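Long-range contact in uncharacterized protein orp (Desulfovibrio gigas, PDB 2WFB), which is of unknown function but probably carries a mixed molybdenum-copper sulphide cluster, absent from this apo form: residues G74-K79 with V91-E96. Sequence-based numbering, arbitrary orientation.
Sequences GYVGPK and VGQDLE. With PO4 (phosphate ion), chain D; PO4 (phosphate ion), chain B.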
# COMPACT_ATOMS: atom_id res chain seq x y z
N GLY A 74 -6.60 2.43 2.65
CA GLY A 74 -7.87 2.58 3.35
C GLY A 74 -8.34 1.25 3.90
O GLY A 74 -8.25 1.01 5.11
N TYR A 75 -8.81 0.38 3.01
CA TYR A 75 -9.44 -0.90 3.37
C TYR A 75 -8.71 -2.06 2.71
O TYR A 75 -8.27 -1.96 1.56
CB TYR A 75 -10.92 -0.92 2.91
CG TYR A 75 -11.74 0.19 3.52
CD1 TYR A 75 -12.32 0.02 4.77
CD2 TYR A 75 -11.89 1.40 2.87
CE1 TYR A 75 -13.05 1.03 5.37
CE2 TYR A 75 -12.63 2.44 3.46
CZ TYR A 75 -13.21 2.23 4.71
OH TYR A 75 -13.95 3.22 5.33
N VAL A 76 -8.63 -3.17 3.44
CA VAL A 76 -8.07 -4.42 2.93
C VAL A 76 -8.85 -5.60 3.50
O VAL A 76 -9.12 -5.65 4.70
CB VAL A 76 -6.50 -4.51 3.19
CG1 VAL A 76 -6.13 -4.09 4.54
CG2 VAL A 76 -5.92 -5.92 2.90
N GLY A 77 -9.22 -6.54 2.63
CA GLY A 77 -10.03 -7.70 3.00
C GLY A 77 -9.16 -8.83 3.54
O GLY A 77 -7.93 -8.69 3.59
N PRO A 78 -9.79 -9.95 3.95
CA PRO A 78 -9.08 -11.04 4.67
C PRO A 78 -7.95 -11.73 3.90
O PRO A 78 -6.88 -11.96 4.45
CB PRO A 78 -10.19 -12.04 4.99
CG PRO A 78 -11.44 -11.19 5.02
CD PRO A 78 -11.24 -10.22 3.88
N LYS A 79 -8.20 -12.09 2.65
CA LYS A 79 -7.20 -12.83 1.91
C LYS A 79 -6.02 -11.93 1.53
O LYS A 79 -4.85 -12.36 1.57
CB LYS A 79 -7.83 -13.53 0.71
CG LYS A 79 -8.81 -14.65 1.15
CD LYS A 79 -9.24 -15.53 -0.02
CE LYS A 79 -10.01 -16.76 0.48
NZ LYS A 79 -10.43 -17.68 -0.64
N VAL A 91 0.91 -3.26 7.66
CA VAL A 91 -0.23 -2.60 7.06
C VAL A 91 -0.74 -1.48 7.94
O VAL A 91 -0.93 -1.68 9.14
CB VAL A 91 -1.37 -3.60 6.77
CG1 VAL A 91 -2.60 -2.88 6.20
CG2 VAL A 91 -0.88 -4.70 5.80
N GLY A 92 -0.90 -0.30 7.34
CA GLY A 92 -1.55 0.84 7.99
C GLY A 92 -2.88 1.02 7.30
O GLY A 92 -2.96 0.95 6.08
N GLN A 93 -3.94 1.20 8.06
CA GLN A 93 -5.30 1.30 7.50
C GLN A 93 -5.90 2.67 7.75
O GLN A 93 -5.30 3.47 8.47
CB GLN A 93 -6.20 0.20 8.08
CG GLN A 93 -5.96 -1.14 7.41
CD GLN A 93 -6.50 -2.31 8.19
OE1 GLN A 93 -7.03 -2.15 9.29
NE2 GLN A 93 -6.35 -3.49 7.65
N ASP A 94 -7.07 2.93 7.14
CA ASP A 94 -7.92 4.10 7.44
C ASP A 94 -7.29 5.42 7.05
O ASP A 94 -7.51 6.45 7.70
CB ASP A 94 -8.33 4.14 8.93
CG ASP A 94 -8.98 2.83 9.42
OD1 ASP A 94 -9.96 2.36 8.78
OD2 ASP A 94 -8.52 2.27 10.45
N LEU A 95 -6.47 5.39 5.99
CA LEU A 95 -5.75 6.58 5.54
C LEU A 95 -6.40 7.34 4.36
O LEU A 95 -5.79 8.26 3.80
CB LEU A 95 -4.28 6.24 5.25
CG LEU A 95 -3.54 5.79 6.51
CD1 LEU A 95 -2.33 4.97 6.17
CD2 LEU A 95 -3.16 6.97 7.40
N GLU A 96 -7.63 6.98 4.01
CA GLU A 96 -8.34 7.68 2.95
C GLU A 96 -8.62 9.13 3.38
O GLU A 96 -8.82 9.43 4.57
CB GLU A 96 -9.62 6.92 2.54
CG GLU A 96 -10.74 6.88 3.59
CD GLU A 96 -10.64 5.74 4.64
OE1 GLU A 96 -9.65 4.99 4.72
OE2 GLU A 96 -11.61 5.60 5.40
P PO4 D . -10.23 -10.20 -0.00
O1 PO4 D . -8.91 -9.53 0.20
O2 PO4 D . -10.33 -11.33 0.99
O3 PO4 D . -11.37 -9.21 0.14
O4 PO4 D . -10.30 -10.79 -1.39
P PO4 B . -9.18 -6.34 -1.39
O1 PO4 B . -8.79 -4.92 -1.40
O2 PO4 B . -8.96 -6.87 -0.00
O3 PO4 B . -10.60 -6.49 -1.79
O4 PO4 B . -8.30 -7.10 -2.36
O HOH W 1 -14.35 5.92 4.13
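Asp94 N donates a nearly straight hydrogen bond to Gly74 O (3.0 Å, 172° at the hydrogen), arriving in the carbonyl plane on a lone pair. The Glu96 side chain, bent at chi2 (-85°), sets OE1 beside the same glycine, 3.3 Å from Gly74 CA. Its OE2 lies obliquely by the Tyr75 ring, 3.8 Å from CE2, with the carboxylate plane turned 32° from the ring. A water bridges the two side chains, giving a hydrogen to Glu96 OE2 and meeting Tyr75 OH in the plane of the ring. Deeper in, Val76 CG1 touches Gln93 NE2 at 3.2 Å, the two side chains crossing at about a right angle, and Val91 CG1 at 4.1 Å. From the C-terminal tail, Gly117 O holds Gln93 NE2, while Asn119 hydrogen-bonds to Gly74 O through ND2 and to Val76 N through OD1. At the start of helix 78-86, N-H of Gly77, the N-cap, and of Lys79 each hydrogen-bond a separate phosphate, probably from the crystallisation liquor. The contact ties the loop after strand 68-72 to the end of parallel edge strand 90-92 and the following loop, within one beta-alpha-beta unit, with Phe81 of the intervening helix packing against Val76, Val91 and Gln93.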